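Local coordinates for protein FMN Adenylyltransferase (Candida glabrata, PDB 3FWK) that catalyses the transfer of an adenylyl group from ATP to FMN, the step that yields the flavin cofactor FAD, at residues S135-D140 and F151-Q156; P215-Y220 and T225-V230; S44-E49 and L79-E84; S19-I24 and R37-T42. All blocks are in the same frame, centred on the assembly; numbering follows the deposited sequence. Where two conformers were deposited one is given.

Interaction 1 (S135-D140 and F151-Q156); sequences SLYESD and FETFLQ
At one margin of the Rossmann-like sheet, Tyr137 of edge strand 134-138 meets Phe154 and Thr153 of helix 147-157. The contact is carried by an edge-to-face (T-shaped) aromatic pair. Phe154 presents its edge to the face of Tyr137, the ring centroids 5.4 Å apart and the planes inclined at 67°. CD1 of Phe154 stands 3.6 Å above the tyrosine plane, displaced toward the rim, so that its closest carbon there is CD2 of Tyr137, at 3.7 Å. Tyr137 brings its ring to the helix because CG lies opposite the backbone N (chi1 173°). At the far end of that ring Tyr137 OH lies 3.6 Å from Thr153 CG2, a van der Waals contact; the two side chains cross at about a right angle. Two aromatic residues suit this seam because a C-H edge on a pi face joins broad apolar surfaces without requiring a polar partner. Tyr137 and Phe154 also both rest on Val110 of neighbouring strand 107-111, and Phe154 also meets the ring of Phe158, just past the end of the helix. Helix 147-157 lies on the chain between strand 134-138 and the parallel strand 163-165, so this strand-to-helix packing belongs to a beta-alpha-beta crossover of the Rossmann-like fold.

Interaction 2 (P215-Y220 and T225-V230); sequences PICELY and TSLGNV
Leu227 is the bump of this contact, and Cys217, Leu219 and Tyr220 shape the hollow that receives it. With chi1 at -58° and chi2 at 178°, the leucine extends from its own backbone and opens its fork inside the opposing turn, one methyl to each part of the hollow. Leu227 CD1 takes the side lined by sulfur and phenol: it lies 3.8 Å from Cys217 SG and 3.5 Å from Tyr220 OH, and 3.6 Å separates it from Tyr220 CZ. CD2 settles against Leu219, with 3.8 Å from Leu227 CD2 to Leu219 CB and 3.9 Å to Leu219 CD1. The branch point itself is held as well, since Leu227 CG is 3.8 Å from Tyr220 CE1. A branched aliphatic residue suits such a site because its two methyls can fill two adjoining dents at once. The hollow owes its shape to a turn in which Tyr220 N donates to Cys217 O at 3.3 Å, bringing Cys217 and Tyr220 close enough for both to line it. Its far walls are set by neighbours: Cys217 and Leu219 pack on Thr120 of helix 119-131, and Tyr220 meets Trp206 edge-to-face. Although the phenol oxygen touches a methyl, its polar need is met by a hydrogen bond with Lys69 N, while Thr225 O bonds Lys69 NZ. Lys69 opens the helix after strand 61-64, in a glycine-rich turn that resembles the phosphate-binding loop of the phosphoadenosine phosphosulfate reductase family, so this folded-back loop probably borders the nucleotide site of that family's fold.

Interaction 3 (S44-E49 and L79-E84); sequences SILINE and LSCLWE
Ile47 and Leu46 of helix 31-50 pack on Cys81 and Glu84 of helix 69-86; the axes of the two short segments approach to 9.8 Å at a crossing angle of -33°. The apolar part centres on Cys81, whose small side chain fits between two larger ones: its SG lies 3.9 Å from Leu46 CD1 and 4.0 Å from Ile47 CD1. Cysteine suits this position, being small enough to sit between Leu46 and Ile47 yet apolar enough for a buried seam.

A second kind of contact sets a methyl against a carboxylate. Glu84 stretches out with CG opposite its backbone N (chi1 -179°), and the Ile47 side chain crosses it at about a right angle, putting Ile47 CD1 3.5 Å from Glu84 CD. The charge is answered by a salt bridge from Glu84 OE1 to Lys43 NZ, so the acid joins the same two helices electrostatically.

A third group consists of polar bonds within helix 31-50. Asn48 ND2 donates to Ser44 OG at 2.9 Å, the acceptor close to the amide plane, and Ser44 O takes both Asn48 N and Glu49 N in a wider pi-type turn. Helix 69-86 follows the first sheet strand, 61-64, as in a Rossmann-like fold, and the earlier helix 31-50 packs beside it.

Interaction 4 (S19-I24 and R37-T42); sequences SSYLQI and RAINTT
Tyr21 O is gripped by two donors, Ile24 N at 3.1 Å and the amide NE2 of Gln36, so a backbone carbonyl near the close of helix 7-23 is tied to helix 31-50. These two helices form a helical hairpin: the segment axes pass 10.6 Å apart and run roughly antiparallel, at 138°. Glutamine suits this place because its amide can donate across the gap, and its NE2 also binds Ile24 O.

Apolar side chains fill the space between the helices, and Ile39 is the centre of them. Its two arms serve different partners. With chi1 at -66°, CG1 lies opposite the carbonyl carbon and carries CD1 to the tyrosine ring, 3.5 Å from Tyr21 CD2, while CG2 turns to Leu22, 3.9 Å from Leu22 CD2. A beta-branched residue is apt here because it reaches two neighbours from one position. The Tyr21 ring is hemmed in further: Ile24 CD1 stands 3.6 Å above one face, offset toward the rim, and Phe208 and Tyr211 of helix 202-212 meet it edge-to-face. Its hydroxyl is hydrogen-bonded with Ser207 OG, so the polar end of this buried ring is satisfied and the hairpin is fastened to a third helix.

Toward the solvent-exposed side, Leu22 lays its methyl pair against Asn40 as well as Ile39. Leu22 CD2 lies 3.8 Å from Asn40 OD1, a van der Waals contact of methyl and amide oxygen.

Along the chain the order is interaction 4, then 3, 1 and 2, each closing before the next opens. Interactions 4 and 3 are neighbours, their centres about 12 Å apart, and share helix 31-50, which packs on helix 7-23 through one part of its length and on helix 69-86 through the next. Interaction 1 lies at the margin of the sheet, its centre about 32 Å from that of interaction 4 and on the opposite side of the chain's centre. Interaction 2, about 23 Å from interaction 1 between centres, belongs to the long loop region after helix 202-212. The enzyme is thus a Rossmann-like core with a helical layer and a loop region packed around it.

Interaction 1 (S135-D140 and F151-Q156)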
loop_
_atom_site.group_PDB
_atom_site.type_symbol
_atom_site.label_atom_id
_atom_site.label_comp_id
_atom_site.label_asym_id
_atom_site.label_seq_id
_atom_site.Cartn_x
_atom_site.Cartn_y
_atom_site.Cartn_z
ATOM N N SER A 135 3.770 0.188 -15.369
ATOM C CA SER A 135 4.917 0.751 -16.101
ATOM C C SER A 135 5.695 1.565 -15.101
ATOM O O SER A 135 5.323 2.700 -14.776
ATOM C CB SER A 135 4.546 1.624 -17.267
ATOM O OG SER A 135 5.788 2.033 -17.816
ATOM N N LEU A 136 6.718 0.945 -14.542
ATOM C CA LEU A 136 7.414 1.469 -13.398
ATOM C C LEU A 136 8.554 2.398 -13.823
ATOM O O LEU A 136 9.400 2.041 -14.619
ATOM C CB LEU A 136 7.969 0.289 -12.636
ATOM C CG LEU A 136 8.821 0.547 -11.434
ATOM C CD1 LEU A 136 7.948 1.251 -10.437
ATOM C CD2 LEU A 136 9.429 -0.762 -10.883
ATOM N N TYR A 137 8.553 3.589 -13.243
ATOM C CA TYR A 137 9.691 4.509 -13.211
ATOM C C TYR A 137 10.207 4.554 -11.780
ATOM O O TYR A 137 9.425 4.735 -10.844
ATOM C CB TYR A 137 9.276 5.895 -13.642
ATOM C CG TYR A 137 10.364 6.961 -13.464
ATOM C CD1 TYR A 137 11.192 7.335 -14.524
ATOM C CD2 TYR A 137 10.553 7.607 -12.236
ATOM C CE1 TYR A 137 12.139 8.342 -14.362
ATOM C CE2 TYR A 137 11.507 8.594 -12.067
ATOM C CZ TYR A 137 12.311 8.943 -13.135
ATOM O OH TYR A 137 13.247 9.946 -12.980
ATOM N N GLU A 138 11.515 4.418 -11.608
ATOM C CA GLU A 138 12.146 4.543 -10.284
ATOM C C GLU A 138 13.120 5.707 -10.318
ATOM O O GLU A 138 13.915 5.829 -11.269
ATOM C CB GLU A 138 12.936 3.247 -9.896
ATOM C CG GLU A 138 12.045 2.006 -9.802
ATOM C CD GLU A 138 12.726 0.844 -9.119
ATOM O OE1 GLU A 138 13.968 0.851 -9.050
ATOM O OE2 GLU A 138 12.032 -0.084 -8.627
ATOM N N SER A 139 13.093 6.555 -9.292
ATOM C CA SER A 139 14.153 7.531 -9.117
ATOM C C SER A 139 15.463 6.816 -8.823
ATOM O O SER A 139 15.498 5.616 -8.502
ATOM C CB SER A 139 13.789 8.528 -8.016
ATOM O OG SER A 139 13.849 7.895 -6.743
ATOM N N ASP A 140 16.551 7.562 -8.871
ATOM C CA ASP A 140 17.854 6.934 -8.751
ATOM C C ASP A 140 18.273 6.826 -7.305
ATOM O O ASP A 140 18.579 7.837 -6.683
ATOM C CB ASP A 140 18.879 7.765 -9.503
ATOM C CG ASP A 140 20.238 7.143 -9.505
ATOM O OD1 ASP A 140 20.547 6.097 -8.886
ATOM O OD2 ASP A 140 21.069 7.751 -10.228
ATOM N N PHE A 151 10.986 14.118 -7.809
ATOM C CA PHE A 151 9.749 14.319 -8.565
ATOM C C PHE A 151 9.945 15.374 -9.651
ATOM O O PHE A 151 9.306 15.295 -10.693
ATOM C CB PHE A 151 8.569 14.648 -7.641
ATOM C CG PHE A 151 7.818 13.445 -7.191
ATOM C CD1 PHE A 151 7.008 12.744 -8.065
ATOM C CD2 PHE A 151 7.899 13.029 -5.882
ATOM C CE1 PHE A 151 6.258 11.620 -7.619
ATOM C CE2 PHE A 151 7.191 11.900 -5.434
ATOM C CZ PHE A 151 6.380 11.203 -6.296
ATOM N N GLU A 152 10.826 16.345 -9.436
ATOM C CA GLU A 152 11.121 17.308 -10.513
ATOM C C GLU A 152 11.732 16.601 -11.709
ATOM O O GLU A 152 11.360 16.862 -12.862
ATOM C CB GLU A 152 12.042 18.409 -9.998
ATOM C CG GLU A 152 12.459 19.387 -11.082
ATOM C CD GLU A 152 11.268 20.026 -11.784
ATOM O OE1 GLU A 152 10.310 20.450 -11.080
ATOM O OE2 GLU A 152 11.300 20.090 -13.045
ATOM N N THR A 153 12.657 15.681 -11.447
ATOM C CA THR A 153 13.246 14.896 -12.520
ATOM C C THR A 153 12.217 14.022 -13.221
ATOM O O THR A 153 12.183 13.940 -14.457
ATOM C CB THR A 153 14.425 14.065 -11.991
ATOM O OG1 THR A 153 15.409 14.975 -11.500
ATOM C CG2 THR A 153 14.981 13.142 -13.077
ATOM N N PHE A 154 11.340 13.401 -12.443
ATOM C CA PHE A 154 10.239 12.632 -12.991
ATOM C C PHE A 154 9.371 13.457 -13.936
ATOM O O PHE A 154 9.034 13.013 -15.032
ATOM C CB PHE A 154 9.407 12.070 -11.835
ATOM C CG PHE A 154 8.126 11.491 -12.277
ATOM C CD1 PHE A 154 8.078 10.238 -12.815
ATOM C CD2 PHE A 154 6.955 12.239 -12.189
ATOM C CE1 PHE A 154 6.855 9.680 -13.255
ATOM C CE2 PHE A 154 5.741 11.724 -12.634
ATOM C CZ PHE A 154 5.676 10.460 -13.129
ATOM N N LEU A 155 9.038 14.672 -13.545
ATOM C CA LEU A 155 8.194 15.504 -14.408
ATOM C C LEU A 155 8.913 15.921 -15.713
ATOM O O LEU A 155 8.257 16.031 -16.765
ATOM C CB LEU A 155 7.640 16.703 -13.623
ATOM C CG LEU A 155 6.153 16.729 -13.225
ATOM C CD1 LEU A 155 5.242 16.924 -14.450
ATOM C CD2 LEU A 155 5.741 15.501 -12.393
ATOM N N GLN A 156 10.247 16.039 -15.687
ATOM C CA GLN A 156 11.014 16.278 -16.940
ATOM C C GLN A 156 10.890 15.090 -17.895
ATOM O O GLN A 156 10.855 15.270 -19.112
ATOM C CB GLN A 156 12.496 16.521 -16.633
ATOM C CG GLN A 156 12.792 17.823 -15.910
ATOM C CD GLN A 156 14.249 17.916 -15.382
ATOM O OE1 GLN A 156 15.006 16.932 -15.398
ATOM N NE2 GLN A 156 14.626 19.100 -14.892
#

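Interaction 2 (P215-Y220 and T225-V230)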
loop_
_atom_site.group_PDB
_atom_site.type_symbol
_atom_site.label_atom_id
_atom_site.label_comp_id
_atom_site.label_asym_id
_atom_site.label_seq_id
_atom_site.Cartn_x
_atom_site.Cartn_y
_atom_site.Cartn_z
ATOM N N PRO A 215 -0.690 -11.147 -2.819
ATOM C CA PRO A 215 0.630 -11.180 -2.162
ATOM C C PRO A 215 0.903 -9.810 -1.574
ATOM O O PRO A 215 0.667 -8.801 -2.235
ATOM C CB PRO A 215 1.614 -11.469 -3.347
ATOM C CG PRO A 215 0.746 -12.141 -4.385
ATOM C CD PRO A 215 -0.611 -11.439 -4.261
ATOM N N ILE A 216 1.467 -9.768 -0.386
ATOM C CA ILE A 216 1.863 -8.505 0.227
ATOM C C ILE A 216 3.342 -8.567 0.568
ATOM O O ILE A 216 3.960 -9.639 0.498
ATOM C CB ILE A 216 1.052 -8.182 1.488
ATOM C CG1 ILE A 216 1.340 -9.185 2.596
ATOM C CG2 ILE A 216 -0.468 -8.173 1.142
ATOM C CD1 ILE A 216 0.619 -8.856 3.904
ATOM N N CYS A 217 3.932 -7.421 0.935
ATOM C CA CYS A 217 5.333 -7.460 1.349
ATOM C C CYS A 217 5.495 -8.338 2.576
ATOM O O CYS A 217 4.897 -8.047 3.627
ATOM C CB CYS A 217 5.835 -6.075 1.624
ATOM S SG CYS A 217 7.613 -6.072 2.085
ATOM N N GLU A 218 6.284 -9.412 2.483
ATOM C CA GLU A 218 6.239 -10.402 3.537
ATOM C C GLU A 218 6.973 -9.988 4.802
ATOM O O GLU A 218 6.890 -10.671 5.820
ATOM C CB GLU A 218 6.635 -11.813 3.020
ATOM C CG GLU A 218 5.483 -12.541 2.308
ATOM C CD GLU A 218 4.364 -12.930 3.274
ATOM O OE1 GLU A 218 3.256 -12.422 3.106
ATOM O OE2 GLU A 218 4.606 -13.708 4.221
ATOM N N LEU A 219 7.629 -8.818 4.807
ATOM C CA LEU A 219 8.127 -8.291 6.080
ATOM C C LEU A 219 7.028 -8.151 7.143
ATOM O O LEU A 219 7.295 -8.336 8.327
ATOM C CB LEU A 219 8.847 -6.947 5.879
ATOM C CG LEU A 219 10.164 -7.076 5.101
ATOM C CD1 LEU A 219 10.700 -5.675 4.788
ATOM C CD2 LEU A 219 11.208 -7.946 5.847
ATOM N N TYR A 220 5.803 -7.792 6.742
ATOM C CA TYR A 220 4.739 -7.637 7.749
ATOM C C TYR A 220 4.503 -8.930 8.499
ATOM O O TYR A 220 4.204 -8.915 9.704
ATOM C CB TYR A 220 3.447 -7.148 7.079
ATOM C CG TYR A 220 3.589 -5.806 6.414
ATOM C CD1 TYR A 220 4.014 -4.681 7.131
ATOM C CD2 TYR A 220 3.324 -5.669 5.038
ATOM C CE1 TYR A 220 4.152 -3.439 6.483
ATOM C CE2 TYR A 220 3.438 -4.428 4.403
ATOM C CZ TYR A 220 3.849 -3.352 5.118
ATOM O OH TYR A 220 3.981 -2.163 4.439
ATOM N N THR A 225 5.417 -3.360 11.312
ATOM C CA THR A 225 4.176 -2.649 11.059
ATOM C C THR A 225 4.355 -1.424 10.197
ATOM O O THR A 225 3.377 -0.873 9.708
ATOM C CB THR A 225 3.507 -2.243 12.393
ATOM O OG1 THR A 225 4.413 -1.446 13.166
ATOM C CG2 THR A 225 3.116 -3.472 13.188
ATOM N N SER A 226 5.590 -0.984 10.022
ATOM C CA SER A 226 5.873 0.165 9.183
ATOM C C SER A 226 7.259 0.071 8.639
ATOM O O SER A 226 8.221 0.024 9.442
ATOM C CB SER A 226 5.836 1.477 10.022
ATOM O OG SER A 226 6.165 2.624 9.269
ATOM N N LEU A 227 7.368 0.095 7.303
ATOM C CA LEU A 227 8.622 -0.190 6.626
ATOM C C LEU A 227 9.327 1.136 6.383
ATOM O O LEU A 227 9.105 1.823 5.405
ATOM C CB LEU A 227 8.364 -0.951 5.329
ATOM C CG LEU A 227 7.604 -2.273 5.549
ATOM C CD1 LEU A 227 7.335 -2.951 4.200
ATOM C CD2 LEU A 227 8.280 -3.224 6.529
ATOM N N GLY A 228 10.125 1.558 7.344
ATOM C CA GLY A 228 10.991 2.686 7.151
ATOM C C GLY A 228 12.285 2.138 6.552
ATOM O O GLY A 228 12.310 1.087 5.891
ATOM N N ASN A 229 13.381 2.757 6.879
ATOM C CA ASN A 229 14.631 2.358 6.283
ATOM C C ASN A 229 15.301 1.215 7.063
ATOM O O ASN A 229 14.918 0.879 8.203
ATOM C CB ASN A 229 15.537 3.570 6.104
ATOM C CG ASN A 229 15.977 4.154 7.399
ATOM O OD1 ASN A 229 16.540 3.466 8.238
ATOM N ND2 ASN A 229 15.737 5.452 7.572
ATOM N N VAL A 230 16.317 0.613 6.442
ATOM C CA VAL A 230 16.941 -0.574 7.048
ATOM C C VAL A 230 17.683 -0.275 8.313
ATOM O O VAL A 230 17.833 -1.176 9.163
ATOM C CB VAL A 230 17.914 -1.301 6.074
ATOM C CG1 VAL A 230 17.173 -1.861 4.944
ATOM C CG2 VAL A 230 19.074 -0.384 5.586
#

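Interaction 3 (S44-E49 and L79-E84)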
loop_
_atom_site.group_PDB
_atom_site.type_symbol
_atom_site.label_atom_id
_atom_site.label_comp_id
_atom_site.label_asym_id
_atom_site.label_seq_id
_atom_site.Cartn_x
_atom_site.Cartn_y
_atom_site.Cartn_z
ATOM N N SER A 44 -15.755 7.138 -4.234
ATOM C CA SER A 44 -16.341 8.396 -4.658
ATOM C C SER A 44 -15.277 9.426 -5.039
ATOM O O SER A 44 -15.431 10.146 -6.024
ATOM C CB SER A 44 -17.236 8.934 -3.553
ATOM O OG SER A 44 -17.864 10.106 -3.987
ATOM N N ILE A 45 -14.192 9.503 -4.269
ATOM C CA ILE A 45 -13.125 10.431 -4.596
ATOM C C ILE A 45 -12.605 10.111 -6.004
ATOM O O ILE A 45 -12.404 11.024 -6.812
ATOM C CB ILE A 45 -12.001 10.349 -3.534
ATOM C CG1 ILE A 45 -12.502 10.959 -2.205
ATOM C CG2 ILE A 45 -10.742 11.059 -4.017
ATOM C CD1 ILE A 45 -11.640 10.579 -1.005
ATOM N N LEU A 46 -12.356 8.831 -6.312
ATOM C CA LEU A 46 -11.791 8.504 -7.611
ATOM C C LEU A 46 -12.799 8.638 -8.741
ATOM O O LEU A 46 -12.543 9.297 -9.762
ATOM C CB LEU A 46 -11.171 7.112 -7.569
ATOM C CG LEU A 46 -9.879 7.026 -6.758
ATOM C CD1 LEU A 46 -9.441 5.590 -6.566
ATOM C CD2 LEU A 46 -8.768 7.878 -7.356
ATOM N N ILE A 47 -13.960 7.990 -8.591
ATOM C CA ILE A 47 -14.916 7.932 -9.689
ATOM C C ILE A 47 -15.616 9.275 -9.908
ATOM O O ILE A 47 -15.854 9.675 -11.049
ATOM C CB ILE A 47 -15.941 6.812 -9.422
ATOM C CG1 ILE A 47 -15.223 5.458 -9.442
ATOM C CG2 ILE A 47 -17.110 6.864 -10.415
ATOM C CD1 ILE A 47 -16.034 4.260 -8.971
ATOM N N ASN A 48 -15.956 9.970 -8.830
ATOM C CA ASN A 48 -16.701 11.223 -8.938
ATOM C C ASN A 48 -15.830 12.444 -9.004
ATOM O O ASN A 48 -16.171 13.385 -9.698
ATOM C CB ASN A 48 -17.717 11.371 -7.791
ATOM C CG ASN A 48 -18.728 10.238 -7.759
ATOM O OD1 ASN A 48 -19.150 9.761 -8.801
ATOM N ND2 ASN A 48 -19.113 9.813 -6.568
ATOM N N GLU A 49 -14.724 12.466 -8.248
ATOM C CA GLU A 49 -13.932 13.693 -8.163
ATOM C C GLU A 49 -12.671 13.684 -9.011
ATOM O O GLU A 49 -12.108 14.738 -9.279
ATOM C CB GLU A 49 -13.548 13.994 -6.716
ATOM C CG GLU A 49 -14.697 14.157 -5.741
ATOM C CD GLU A 49 -14.182 14.580 -4.369
ATOM O OE1 GLU A 49 -13.492 15.641 -4.272
ATOM O OE2 GLU A 49 -14.426 13.850 -3.399
ATOM N N LEU A 79 -7.205 0.339 -9.204
ATOM C CA LEU A 79 -7.513 -0.617 -10.287
ATOM C C LEU A 79 -9.000 -0.968 -10.328
ATOM O O LEU A 79 -9.603 -0.985 -11.427
ATOM C CB LEU A 79 -6.634 -1.837 -10.121
ATOM C CG LEU A 79 -5.150 -1.695 -10.504
ATOM C CD1 LEU A 79 -4.330 -2.861 -10.014
ATOM C CD2 LEU A 79 -5.034 -1.581 -12.029
ATOM N N SER A 80 -9.600 -1.190 -9.158
ATOM C CA SER A 80 -11.036 -1.479 -9.133
ATOM C C SER A 80 -11.825 -0.313 -9.744
ATOM O O SER A 80 -12.746 -0.508 -10.519
ATOM C CB SER A 80 -11.447 -1.681 -7.681
ATOM O OG SER A 80 -12.886 -1.801 -7.565
ATOM N N CYS A 81 -11.448 0.914 -9.399
ATOM C CA CYS A 81 -12.144 2.080 -9.906
ATOM C C CYS A 81 -11.940 2.317 -11.373
ATOM O O CYS A 81 -12.849 2.802 -12.050
ATOM C CB CYS A 81 -11.784 3.325 -9.091
ATOM S SG CYS A 81 -12.460 3.303 -7.440
ATOM N N LEU A 82 -10.767 1.987 -11.905
ATOM C CA LEU A 82 -10.584 2.040 -13.372
ATOM C C LEU A 82 -11.541 1.094 -14.070
ATOM O O LEU A 82 -12.169 1.457 -15.072
ATOM C CB LEU A 82 -9.147 1.655 -13.730
ATOM C CG LEU A 82 -8.059 2.642 -13.346
ATOM C CD1 LEU A 82 -6.685 2.039 -13.652
ATOM C CD2 LEU A 82 -8.234 3.975 -14.066
ATOM N N TRP A 83 -11.652 -0.123 -13.563
ATOM C CA TRP A 83 -12.598 -1.073 -14.138
ATOM C C TRP A 83 -14.025 -0.555 -14.029
ATOM O O TRP A 83 -14.783 -0.558 -15.005
ATOM C CB TRP A 83 -12.452 -2.441 -13.481
ATOM C CG TRP A 83 -13.293 -3.483 -14.132
ATOM C CD1 TRP A 83 -14.560 -3.899 -13.761
ATOM C CD2 TRP A 83 -12.968 -4.219 -15.317
ATOM N NE1 TRP A 83 -15.024 -4.865 -14.652
ATOM C CE2 TRP A 83 -14.054 -5.086 -15.592
ATOM C CE3 TRP A 83 -11.838 -4.271 -16.133
ATOM C CZ2 TRP A 83 -14.060 -5.946 -16.688
ATOM C CZ3 TRP A 83 -11.842 -5.133 -17.224
ATOM C CH2 TRP A 83 -12.932 -5.958 -17.479
ATOM N N GLU A 84 -14.395 -0.109 -12.844
ATOM C CA GLU A 84 -15.766 0.373 -12.635
ATOM C C GLU A 84 -16.084 1.552 -13.536
ATOM O O GLU A 84 -17.151 1.599 -14.185
ATOM C CB GLU A 84 -15.974 0.691 -11.165
ATOM C CG GLU A 84 -17.407 1.178 -10.853
ATOM C CD GLU A 84 -17.762 1.192 -9.381
ATOM O OE1 GLU A 84 -16.998 0.735 -8.516
ATOM O OE2 GLU A 84 -18.873 1.703 -9.051
#

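Interaction 4 (S19-I24 and R37-T42)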
loop_
_atom_site.group_PDB
_atom_site.type_symbol
_atom_site.label_atom_id
_atom_site.label_comp_id
_atom_site.label_asym_id
_atom_site.label_seq_id
_atom_site.Cartn_x
_atom_site.Cartn_y
_atom_site.Cartn_z
ATOM N N SER A 19 -15.700 -5.462 -4.672
ATOM C CA SER A 19 -17.136 -5.686 -4.622
ATOM C C SER A 19 -17.506 -6.795 -3.637
ATOM O O SER A 19 -18.491 -6.689 -2.902
ATOM C CB SER A 19 -17.620 -6.044 -6.023
ATOM O OG SER A 19 -17.536 -4.967 -6.920
ATOM N N SER A 20 -16.713 -7.857 -3.625
ATOM C CA SER A 20 -16.932 -8.963 -2.707
ATOM C C SER A 20 -16.759 -8.484 -1.274
ATOM O O SER A 20 -17.578 -8.810 -0.376
ATOM C CB SER A 20 -16.007 -10.136 -3.048
ATOM O OG SER A 20 -16.197 -11.209 -2.152
ATOM N N TYR A 21 -15.735 -7.671 -1.015
ATOM C CA TYR A 21 -15.562 -7.150 0.339
ATOM C C TYR A 21 -16.780 -6.306 0.772
ATOM O O TYR A 21 -17.273 -6.415 1.912
ATOM C CB TYR A 21 -14.274 -6.264 0.407
ATOM C CG TYR A 21 -13.907 -5.910 1.838
ATOM C CD1 TYR A 21 -12.966 -6.644 2.552
ATOM C CD2 TYR A 21 -14.546 -4.839 2.499
ATOM C CE1 TYR A 21 -12.660 -6.355 3.882
ATOM C CE2 TYR A 21 -14.282 -4.558 3.810
ATOM C CZ TYR A 21 -13.356 -5.299 4.507
ATOM O OH TYR A 21 -13.134 -4.979 5.810
ATOM N N LEU A 22 -17.279 -5.497 -0.159
ATOM C CA LEU A 22 -18.449 -4.643 0.111
ATOM C C LEU A 22 -19.714 -5.439 0.365
ATOM O O LEU A 22 -20.652 -4.913 0.973
ATOM C CB LEU A 22 -18.673 -3.672 -1.020
ATOM C CG LEU A 22 -17.616 -2.563 -1.092
ATOM C CD1 LEU A 22 -17.853 -1.750 -2.358
ATOM C CD2 LEU A 22 -17.716 -1.633 0.124
ATOM N N GLN A 23 -19.726 -6.701 -0.049
ATOM C CA GLN A 23 -20.862 -7.596 0.203
ATOM C C GLN A 23 -20.718 -8.405 1.475
ATOM O O GLN A 23 -21.593 -9.042 1.810
ATOM C CB GLN A 23 -21.031 -8.529 -0.996
ATOM C CG GLN A 23 -21.424 -7.833 -2.272
ATOM C CD GLN A 23 -21.193 -8.702 -3.513
ATOM O OE1 GLN A 23 -20.912 -9.911 -3.406
ATOM N NE2 GLN A 23 -21.291 -8.083 -4.698
ATOM N N ILE A 24 -19.646 -8.320 2.228
ATOM C CA ILE A 24 -19.517 -9.036 3.506
ATOM C C ILE A 24 -20.458 -8.712 4.665
ATOM O O ILE A 24 -20.635 -7.551 5.001
ATOM C CB ILE A 24 -18.082 -8.888 4.150
ATOM C CG1 ILE A 24 -16.945 -9.405 3.229
ATOM C CG2 ILE A 24 -18.002 -9.572 5.551
ATOM C CD1 ILE A 24 -15.565 -8.879 3.674
ATOM N N ARG A 37 -17.214 1.413 4.646
ATOM C CA ARG A 37 -17.432 2.842 4.540
ATOM C C ARG A 37 -16.211 3.572 3.956
ATOM O O ARG A 37 -16.367 4.475 3.114
ATOM C CB ARG A 37 -17.821 3.427 5.907
ATOM C CG ARG A 37 -19.175 2.862 6.416
ATOM C CD ARG A 37 -19.663 3.623 7.693
ATOM N NE ARG A 37 -18.764 3.605 8.846
ATOM C CZ ARG A 37 -18.749 2.680 9.800
ATOM N NH1 ARG A 37 -19.495 1.583 9.680
ATOM N NH2 ARG A 37 -17.963 2.825 10.850
ATOM N N ALA A 38 -15.019 3.158 4.377
ATOM C CA ALA A 38 -13.794 3.793 3.870
ATOM C C ALA A 38 -13.631 3.506 2.372
ATOM O O ALA A 38 -13.223 4.411 1.609
ATOM C CB ALA A 38 -12.604 3.262 4.639
ATOM N N ILE A 39 -13.971 2.292 1.947
ATOM C CA ILE A 39 -13.944 1.964 0.502
ATOM C C ILE A 39 -14.884 2.836 -0.286
ATOM O O ILE A 39 -14.545 3.371 -1.348
ATOM C CB ILE A 39 -14.247 0.465 0.272
ATOM C CG1 ILE A 39 -13.134 -0.406 0.840
ATOM C CG2 ILE A 39 -14.539 0.185 -1.198
ATOM C CD1 ILE A 39 -13.512 -1.897 0.995
ATOM N N ASN A 40 -16.108 3.001 0.221
ATOM C CA ASN A 40 -17.068 3.839 -0.477
ATOM C C ASN A 40 -16.601 5.287 -0.619
ATOM O O ASN A 40 -16.784 5.893 -1.666
ATOM C CB ASN A 40 -18.432 3.745 0.202
ATOM C CG ASN A 40 -19.088 2.398 -0.032
ATOM O OD1 ASN A 40 -18.861 1.767 -1.053
ATOM N ND2 ASN A 40 -19.893 1.964 0.925
ATOM N N THR A 41 -15.981 5.825 0.431
ATOM C CA THR A 41 -15.439 7.175 0.313
ATOM C C THR A 41 -14.314 7.240 -0.721
ATOM O O THR A 41 -14.287 8.166 -1.558
ATOM C CB THR A 41 -14.929 7.674 1.661
ATOM O OG1 THR A 41 -16.055 7.762 2.529
ATOM C CG2 THR A 41 -14.284 9.061 1.577
ATOM N N THR A 42 -13.398 6.260 -0.695
ATOM C CA THR A 42 -12.313 6.242 -1.695
ATOM C C THR A 42 -12.866 6.158 -3.123
ATOM O O THR A 42 -12.395 6.839 -4.028
ATOM C CB THR A 42 -11.359 5.091 -1.374
ATOM O OG1 THR A 42 -10.728 5.341 -0.121
ATOM C CG2 THR A 42 -10.324 4.891 -2.494
#